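Local coordinates for reducing end xylose-releasing exo-oligoxylanase (Paenibacillus barengoltzii G22, PDB 5YXT), which probably hydrolyses xylo-oligosaccharides, releasing xylose from their reducing ends, as a member of glycoside hydrolase family 8, at residues R161-K166 and P174-D179; L204-A209 and F216-A221. One frame throughout, in Å; residues are numbered along the deposited sequence.

In the fold
Family 8 enzymes are built on an (alpha/alpha)6 barrel, and the two contacts follow one another along the chain without nesting or crossing. Helix 152-165 ends in interaction 1, where the chain turns through seven residues and residues 174-179 come back against the last helical turn. The chain then runs on to helix 199-208, and interaction 2 closes the short connection to helix 214-231, forming an antiparallel helical hairpin. The centres of the contacts lie about 13 Å apart, yet they share a seam: Leu164 CD2 lies 3.5 Å from Phe216 CE1, and Trp176 CE2 lies 3.5 Å from Trp217 CZ3. Through this seam the returning loop and helix 152-165 are joined to the hairpin.

Interaction 1: residues R161-K166 and P174-D179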
ATOM      1  N   ARG C 161      -6.394  26.988 -36.909  1.00 19.25           N
ATOM      2  CA  ARG C 161      -5.819  28.257 -37.333  1.00 20.37           C
ATOM      3  C   ARG C 161      -6.504  29.426 -36.634  1.00 20.43           C
ATOM      4  O   ARG C 161      -5.835  30.336 -36.130  1.00 20.51           O
ATOM      5  CB  ARG C 161      -5.910  28.388 -38.856  1.00 22.47           C
ATOM      6  CG  ARG C 161      -5.503  29.747 -39.327  1.00 23.64           C
ATOM      7  CD  ARG C 161      -5.139  29.680 -40.783  1.00 29.62           C
ATOM      8  NE  ARG C 161      -4.027  30.744 -40.893  1.00 45.48           N
ATOM      9  CZ  ARG C 161      -2.819  30.709 -40.249  1.00 43.33           C
ATOM     10  NH1 ARG C 161      -1.930  31.674 -40.345  1.00 41.11           N
ATOM     11  NH2 ARG C 161      -2.439  29.694 -39.507  1.00 39.87           N
ATOM     12  N   THR C 162      -7.837  29.417 -36.595  1.00 19.65           N
ATOM     13  CA  THR C 162      -8.576  30.427 -35.841  1.00 19.50           C
ATOM     14  C   THR C 162      -8.133  30.474 -34.381  1.00 19.28           C
ATOM     15  O   THR C 162      -7.958  31.558 -33.811  1.00 19.71           O
ATOM     16  CB  THR C 162     -10.073  30.125 -35.930  1.00 19.78           C
ATOM     17  OG1 THR C 162     -10.461  30.042 -37.305  1.00 22.77           O
ATOM     18  CG2 THR C 162     -10.890  31.205 -35.228  1.00 24.14           C
ATOM     19  N   CYS C 163      -7.972  29.303 -33.756  1.00 18.58           N
ATOM     20  CA  CYS C 163      -7.654  29.233 -32.331  1.00 21.42           C
ATOM     21  C   CYS C 163      -6.359  29.957 -31.989  1.00 19.88           C
ATOM     22  O   CYS C 163      -6.184  30.421 -30.856  1.00 19.97           O
ATOM     23  CB  CYS C 163      -7.561  27.768 -31.901  1.00 19.01           C
ATOM     24  SG  CYS C 163      -9.194  26.942 -31.830  1.00 25.84           S
ATOM     25  N   LEU C 164      -5.429  30.037 -32.933  1.00 19.68           N
ATOM     26  CA  LEU C 164      -4.151  30.682 -32.679  1.00 18.90           C
ATOM     27  C   LEU C 164      -4.084  32.107 -33.205  1.00 21.08           C
ATOM     28  O   LEU C 164      -3.402  32.946 -32.606  1.00 21.76           O
ATOM     29  CB  LEU C 164      -3.017  29.857 -33.308  1.00 18.49           C
ATOM     30  CG  LEU C 164      -2.824  28.438 -32.746  1.00 17.46           C
ATOM     31  CD1 LEU C 164      -1.511  27.830 -33.199  1.00 17.72           C
ATOM     32  CD2 LEU C 164      -2.902  28.409 -31.227  1.00 17.67           C
ATOM     33  N   HIS C 165      -4.770  32.398 -34.305  1.00 19.55           N
ATOM     34  CA  HIS C 165      -4.522  33.622 -35.054  1.00 24.46           C
ATOM     35  C   HIS C 165      -5.637  34.653 -34.957  1.00 26.82           C
ATOM     36  O   HIS C 165      -5.442  35.783 -35.419  1.00 27.33           O
ATOM     37  CB  HIS C 165      -4.263  33.290 -36.530  1.00 22.73           C
ATOM     38  CG  HIS C 165      -2.974  32.570 -36.760  1.00 25.53           C
ATOM     39  ND1 HIS C 165      -1.747  33.193 -36.670  1.00 28.79           N
ATOM     40  CD2 HIS C 165      -2.716  31.269 -37.041  1.00 27.63           C
ATOM     41  CE1 HIS C 165      -0.789  32.312 -36.907  1.00 32.64           C
ATOM     42  NE2 HIS C 165      -1.350  31.137 -37.138  1.00 27.66           N
ATOM     43  N   LYS C 166      -6.782  34.311 -34.372  1.00 24.27           N
ATOM     44  CA  LYS C 166      -7.861  35.287 -34.245  1.00 26.23           C
ATOM     45  C   LYS C 166      -7.371  36.534 -33.517  1.00 27.31           C
ATOM     46  O   LYS C 166      -6.586  36.458 -32.567  1.00 24.97           O
ATOM     47  CB  LYS C 166      -9.057  34.679 -33.505  1.00 26.58           C
ATOM     48  CG  LYS C 166     -10.266  35.607 -33.376  1.00 28.76           C
ATOM     49  CD  LYS C 166     -10.605  36.277 -34.707  1.00 33.52           C
ATOM     50  CE  LYS C 166     -11.112  35.283 -35.745  1.00 35.65           C
ATOM     51  NZ  LYS C 166     -11.887  35.974 -36.822  1.00 41.60           N
ATOM     52  N   PRO C 174      -7.422  35.149 -29.537  1.00 21.35           N
ATOM     53  CA  PRO C 174      -7.150  33.727 -29.745  1.00 19.61           C
ATOM     54  C   PRO C 174      -7.383  32.941 -28.459  1.00 19.83           C
ATOM     55  O   PRO C 174      -7.495  33.495 -27.366  1.00 20.08           O
ATOM     56  CB  PRO C 174      -5.676  33.721 -30.154  1.00 21.75           C
ATOM     57  CG  PRO C 174      -5.100  34.842 -29.351  1.00 24.55           C
ATOM     58  CD  PRO C 174      -6.182  35.904 -29.276  1.00 22.18           C
ATOM     59  N   MET C 175      -7.448  31.621 -28.615  1.00 19.10           N
ATOM     60  CA  MET C 175      -7.752  30.726 -27.506  1.00 19.45           C
ATOM     61  C   MET C 175      -6.520  30.287 -26.742  1.00 19.03           C
ATOM     62  O   MET C 175      -6.659  29.731 -25.646  1.00 17.16           O
ATOM     63  CB  MET C 175      -8.473  29.475 -28.008  1.00 19.33           C
ATOM     64  CG  MET C 175      -9.950  29.470 -27.726  1.00 25.06           C
ATOM     65  SD  MET C 175     -10.785  28.129 -28.585  1.00 27.64           S
ATOM     66  CE  MET C 175     -12.442  28.773 -28.612  1.00 25.66           C
ATOM     67  N   TRP C 176      -5.335  30.479 -27.321  1.00 18.12           N
ATOM     68  CA  TRP C 176      -4.062  30.216 -26.669  1.00 17.25           C
ATOM     69  C   TRP C 176      -3.335  31.536 -26.496  1.00 21.08           C
ATOM     70  O   TRP C 176      -3.270  32.339 -27.433  1.00 20.16           O
ATOM     71  CB  TRP C 176      -3.191  29.248 -27.485  1.00 16.54           C
ATOM     72  CG  TRP C 176      -3.457  27.820 -27.180  1.00 16.23           C
ATOM     73  CD1 TRP C 176      -2.686  26.992 -26.408  1.00 18.01           C
ATOM     74  CD2 TRP C 176      -4.578  27.035 -27.612  1.00 17.63           C
ATOM     75  NE1 TRP C 176      -3.259  25.746 -26.337  1.00 15.59           N
ATOM     76  CE2 TRP C 176      -4.418  25.741 -27.065  1.00 17.18           C
ATOM     77  CE3 TRP C 176      -5.702  27.296 -28.400  1.00 18.37           C
ATOM     78  CZ2 TRP C 176      -5.341  24.714 -27.279  1.00 15.73           C
ATOM     79  CZ3 TRP C 176      -6.620  26.275 -28.614  1.00 18.30           C
ATOM     80  CH2 TRP C 176      -6.433  24.999 -28.056  1.00 18.09           C
ATOM     81  N   ASN C 177      -2.797  31.759 -25.310  1.00 19.32           N
ATOM     82  CA  ASN C 177      -1.975  32.939 -25.093  1.00 21.04           C
ATOM     83  C   ASN C 177      -0.680  32.795 -25.881  1.00 22.81           C
ATOM     84  O   ASN C 177      -0.004  31.760 -25.775  1.00 22.43           O
ATOM     85  CB  ASN C 177      -1.692  33.108 -23.608  1.00 22.87           C
ATOM     86  CG  ASN C 177      -0.746  34.239 -23.327  1.00 24.76           C
ATOM     87  OD1 ASN C 177       0.455  34.112 -23.523  1.00 24.78           O
ATOM     88  ND2 ASN C 177      -1.280  35.354 -22.853  1.00 26.38           N
ATOM     89  N   PRO C 178      -0.303  33.789 -26.688  1.00 22.56           N
ATOM     90  CA  PRO C 178       0.884  33.626 -27.546  1.00 26.95           C
ATOM     91  C   PRO C 178       2.198  33.693 -26.790  1.00 30.11           C
ATOM     92  O   PRO C 178       3.225  33.239 -27.319  1.00 30.06           O
ATOM     93  CB  PRO C 178       0.758  34.788 -28.542  1.00 29.94           C
ATOM     94  CG  PRO C 178      -0.011  35.828 -27.798  1.00 29.94           C
ATOM     95  CD  PRO C 178      -0.972  35.086 -26.897  1.00 24.69           C
ATOM     96  N   ASP C 179       2.203  34.234 -25.572  1.00 26.68           N
ATOM     97  CA  ASP C 179       3.434  34.388 -24.808  1.00 29.07           C
ATOM     98  C   ASP C 179       3.786  33.146 -23.999  1.00 28.72           C
ATOM     99  O   ASP C 179       4.933  32.691 -24.035  1.00 30.03           O
ATOM    100  CB  ASP C 179       3.319  35.600 -23.881  1.00 31.33           C
ATOM    101  CG  ASP C 179       2.899  36.848 -24.624  1.00 37.64           C
ATOM    102  OD1 ASP C 179       3.668  37.289 -25.503  1.00 41.56           O
ATOM    103  OD2 ASP C 179       1.802  37.379 -24.347  1.00 41.81           O
TER
HETATM  104  O   HOH W   1      -1.675  33.326 -29.927  1.00 28.28           O
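Cys163 and Met175 meet where helix 152-165 of the (alpha/alpha)6 barrel ends and the chain doubles back, an example of how a loop can continue the bonding of a finished helix. Lys166 has already left helical geometry, and the carbonyl of Cys163, in the last turn, accepts the amide of Met175 (N to O 2.8 Å, N-H...O 153°).

Trp176 spreads its side chain over two residues of the helix end. With CG anti to its carbonyl carbon (chi1 -87°), the indole is carried beside its own backbone N and back along the helix. Its CB starts the contact, 3.8 Å from Leu164 CD2, and CG continues it against the same methyl. Further out, CE3 passes the CB of Cys163, and CZ3 comes closer still, 3.7 Å from Cys163 CB, while also nearing the SG. Both neighbours approach the indole at a slant. Beyond the helix, the ring makes edge-to-face pairs with Tyr202 and Trp217, and so is held among aromatic groups from the following hairpin.

Met175, extended beyond CG, brings its SD to 3.8 Å from Cys163 SG; the same side chain also touches Pro126 and Glu129 of helix 126-143. Pro174 fits against the helix end with its ring: CB rests 3.4 Å from both Cys163 O and Leu164 O, and CD lies near Lys166 O. Having no amide hydrogen, this residue brings carbon to the carbonyls and leaves the direct backbone bond to its successor. A water completes the join, donating to Leu164 O at 3.2 Å and to Trp176 O at 3.1 Å.

Interaction 2: residues L204-A209 and F216-A221; sequences LFALWA and FWKEAA
The indole of Trp217 receives Phe205 in two ways. Phe205 CB sits over its five-membered ring, 3.5 Å from the centroid and 14° off the normal, a CH-pi contact. The phenyl ring then turns its edge to the face of the six-membered ring in a T-shaped pair, with centroids 4.9 Å apart and planes at 70°; CD2 leads, and Trp217 CE3 lies in the phenyl plane. Ala209 CB comes obliquely to the pyrrole side of the indole, 3.6 Å from NE1. Trp217 holds CG anti to its carbonyl carbon, which lays the ring alongside the opposing helix.

Small residues let the backbones draw close. Ala206 CB lies 3.8 Å from Trp217 CB and 3.5 Å from Lys218 N, and Lys218 CB borders it on the outer side before the chain bends away. The axes of the short helical segments approach to 7.7 Å and run antiparallel at 172°, as in a helical hairpin. No hydrogen bond crosses. Behind this pair, Phe205 packs on Ala133 and Leu134 of helix 126-143, and both aromatic residues touch Leu160 of helix 152-165, so the hairpin is seated against two preceding helices.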
ATOM      1  N   LEU C 204      -0.218  16.105 -31.244  1.00 11.88           N
ATOM      2  CA  LEU C 204      -0.780  15.706 -32.530  1.00 13.29           C
ATOM      3  C   LEU C 204      -1.083  16.912 -33.411  1.00 15.31           C
ATOM      4  O   LEU C 204      -0.920  16.841 -34.637  1.00 16.65           O
ATOM      5  CB  LEU C 204      -2.038  14.867 -32.304  1.00 12.80           C
ATOM      6  CG  LEU C 204      -1.813  13.586 -31.489  1.00 13.53           C
ATOM      7  CD1 LEU C 204      -3.120  12.844 -31.288  1.00 15.33           C
ATOM      8  CD2 LEU C 204      -0.794  12.676 -32.160  1.00 15.24           C
ATOM      9  N   PHE C 205      -1.523  18.028 -32.817  1.00 14.77           N
ATOM     10  CA  PHE C 205      -1.669  19.242 -33.614  1.00 14.38           C
ATOM     11  C   PHE C 205      -0.328  19.657 -34.208  1.00 16.43           C
ATOM     12  O   PHE C 205      -0.270  20.139 -35.342  1.00 15.11           O
ATOM     13  CB  PHE C 205      -2.255  20.384 -32.780  1.00 13.93           C
ATOM     14  CG  PHE C 205      -3.645  20.104 -32.247  1.00 13.96           C
ATOM     15  CD1 PHE C 205      -4.435  19.114 -32.805  1.00 16.07           C
ATOM     16  CD2 PHE C 205      -4.147  20.840 -31.192  1.00 14.37           C
ATOM     17  CE1 PHE C 205      -5.703  18.845 -32.302  1.00 15.44           C
ATOM     18  CE2 PHE C 205      -5.409  20.589 -30.692  1.00 15.85           C
ATOM     19  CZ  PHE C 205      -6.189  19.587 -31.250  1.00 14.65           C
ATOM     20  N   ALA C 206       0.760  19.459 -33.457  1.00 15.72           N
ATOM     21  CA  ALA C 206       2.107  19.767 -33.938  1.00 16.28           C
ATOM     22  C   ALA C 206       2.534  18.904 -35.122  1.00 20.32           C
ATOM     23  O   ALA C 206       3.566  19.198 -35.740  1.00 17.21           O
ATOM     24  CB  ALA C 206       3.123  19.599 -32.806  1.00 14.70           C
ATOM     25  N   LEU C 207       1.799  17.835 -35.424  1.00 18.67           N
ATOM     26  CA  LEU C 207       2.020  17.053 -36.633  1.00 17.69           C
ATOM     27  C   LEU C 207       1.029  17.357 -37.744  1.00 17.87           C
ATOM     28  O   LEU C 207       1.368  17.179 -38.914  1.00 19.69           O
ATOM     29  CB  LEU C 207       1.932  15.554 -36.327  1.00 21.14           C
ATOM     30  CG  LEU C 207       2.659  15.005 -35.110  1.00 23.03           C
ATOM     31  CD1 LEU C 207       2.005  13.681 -34.739  1.00 22.11           C
ATOM     32  CD2 LEU C 207       4.152  14.837 -35.386  1.00 22.75           C
ATOM     33  N   TRP C 208      -0.199  17.784 -37.424  1.00 17.56           N
ATOM     34  CA  TRP C 208      -1.275  17.796 -38.406  1.00 16.82           C
ATOM     35  C   TRP C 208      -1.959  19.139 -38.609  1.00 19.69           C
ATOM     36  O   TRP C 208      -2.819  19.239 -39.495  1.00 20.07           O
ATOM     37  CB  TRP C 208      -2.351  16.766 -38.037  1.00 17.15           C
ATOM     38  CG  TRP C 208      -1.830  15.374 -37.908  1.00 16.21           C
ATOM     39  CD1 TRP C 208      -0.814  14.802 -38.620  1.00 20.17           C
ATOM     40  CD2 TRP C 208      -2.309  14.370 -37.017  1.00 18.69           C
ATOM     41  NE1 TRP C 208      -0.626  13.504 -38.217  1.00 16.90           N
ATOM     42  CE2 TRP C 208      -1.536  13.211 -37.236  1.00 20.66           C
ATOM     43  CE3 TRP C 208      -3.325  14.335 -36.054  1.00 19.63           C
ATOM     44  CZ2 TRP C 208      -1.743  12.034 -36.527  1.00 19.74           C
ATOM     45  CZ3 TRP C 208      -3.530  13.159 -35.351  1.00 19.65           C
ATOM     46  CH2 TRP C 208      -2.746  12.028 -35.592  1.00 20.33           C
ATOM     47  N   ALA C 209      -1.618  20.166 -37.838  1.00 15.99           N
ATOM     48  CA  ALA C 209      -2.137  21.494 -38.132  1.00 17.62           C
ATOM     49  C   ALA C 209      -1.498  22.020 -39.418  1.00 18.07           C
ATOM     50  O   ALA C 209      -0.614  21.389 -40.003  1.00 19.94           O
ATOM     51  CB  ALA C 209      -1.875  22.443 -36.963  1.00 17.27           C
ATOM     52  N   PHE C 216       4.366  26.153 -32.766  1.00 18.01           N
ATOM     53  CA  PHE C 216       3.609  26.632 -31.610  1.00 19.82           C
ATOM     54  C   PHE C 216       2.980  25.470 -30.848  1.00 17.42           C
ATOM     55  O   PHE C 216       3.037  25.421 -29.612  1.00 17.26           O
ATOM     56  CB  PHE C 216       2.538  27.635 -32.050  1.00 18.49           C
ATOM     57  CG  PHE C 216       1.751  28.234 -30.908  1.00 19.36           C
ATOM     58  CD1 PHE C 216       0.676  27.544 -30.333  1.00 19.47           C
ATOM     59  CD2 PHE C 216       2.075  29.488 -30.409  1.00 22.56           C
ATOM     60  CE1 PHE C 216      -0.041  28.086 -29.282  1.00 19.77           C
ATOM     61  CE2 PHE C 216       1.344  30.038 -29.364  1.00 29.02           C
ATOM     62  CZ  PHE C 216       0.282  29.325 -28.798  1.00 20.42           C
ATOM     63  N   TRP C 217       2.360  24.534 -31.570  1.00 15.27           N
ATOM     64  CA  TRP C 217       1.660  23.437 -30.911  1.00 16.34           C
ATOM     65  C   TRP C 217       2.632  22.562 -30.135  1.00 17.88           C
ATOM     66  O   TRP C 217       2.321  22.099 -29.030  1.00 14.33           O
ATOM     67  CB  TRP C 217       0.888  22.600 -31.937  1.00 15.10           C
ATOM     68  CG  TRP C 217      -0.367  23.273 -32.446  1.00 15.91           C
ATOM     69  CD1 TRP C 217      -0.659  23.593 -33.738  1.00 15.05           C
ATOM     70  CD2 TRP C 217      -1.497  23.692 -31.664  1.00 15.82           C
ATOM     71  NE1 TRP C 217      -1.894  24.200 -33.805  1.00 15.94           N
ATOM     72  CE2 TRP C 217      -2.432  24.264 -32.548  1.00 16.61           C
ATOM     73  CE3 TRP C 217      -1.810  23.633 -30.305  1.00 17.12           C
ATOM     74  CZ2 TRP C 217      -3.661  24.782 -32.114  1.00 16.10           C
ATOM     75  CZ3 TRP C 217      -3.034  24.149 -29.874  1.00 18.26           C
ATOM     76  CH2 TRP C 217      -3.937  24.719 -30.778  1.00 15.51           C
ATOM     77  N   LYS C 218       3.816  22.321 -30.703  1.00 15.46           N
ATOM     78  CA  LYS C 218       4.828  21.565 -29.974  1.00 19.72           C
ATOM     79  C   LYS C 218       5.217  22.271 -28.681  1.00 17.21           C
ATOM     80  O   LYS C 218       5.441  21.614 -27.659  1.00 18.12           O
ATOM     81  CB  LYS C 218       6.065  21.354 -30.844  1.00 23.13           C
ATOM     82  CG  LYS C 218       7.094  20.437 -30.225  1.00 29.11           C
ATOM     83  CD  LYS C 218       6.487  19.096 -29.935  1.00 31.16           C
ATOM     84  CE  LYS C 218       7.543  18.140 -29.441  1.00 36.53           C
ATOM     85  NZ  LYS C 218       8.306  17.563 -30.581  1.00 41.12           N
ATOM     86  N   GLU C 219       5.326  23.607 -28.712  1.00 17.07           N
ATOM     87  CA  GLU C 219       5.674  24.351 -27.503  1.00 20.52           C
ATOM     88  C   GLU C 219       4.498  24.395 -26.533  1.00 18.83           C
ATOM     89  O   GLU C 219       4.708  24.425 -25.316  1.00 17.52           O
ATOM     90  CB  GLU C 219       6.141  25.765 -27.867  1.00 25.31           C
ATOM     91  CG  GLU C 219       6.552  26.691 -26.751  1.00 40.86           C
ATOM     92  CD  GLU C 219       7.494  26.075 -25.772  1.00 50.82           C
ATOM     93  OE1 GLU C 219       7.139  26.229 -24.610  1.00 48.40           O
ATOM     94  OE2 GLU C 219       8.534  25.423 -26.171  1.00 54.87           O
ATOM     95  N   ALA C 220       3.263  24.362 -27.049  1.00 16.91           N
ATOM     96  CA  ALA C 220       2.088  24.289 -26.179  1.00 16.52           C
ATOM     97  C   ALA C 220       2.028  22.964 -25.435  1.00 14.35           C
ATOM     98  O   ALA C 220       1.581  22.911 -24.283  1.00 16.16           O
ATOM     99  CB  ALA C 220       0.804  24.476 -26.988  1.00 17.99           C
ATOM    100  N   ALA C 221       2.433  21.880 -26.096  1.00 15.10           N
ATOM    101  CA  ALA C 221       2.481  20.575 -25.443  1.00 16.22           C
ATOM    102  C   ALA C 221       3.416  20.603 -24.239  1.00 17.76           C
ATOM    103  O   ALA C 221       3.038  20.203 -23.135  1.00 16.28           O
ATOM    104  CB  ALA C 221       2.919  19.506 -26.442  1.00 15.66           C
TER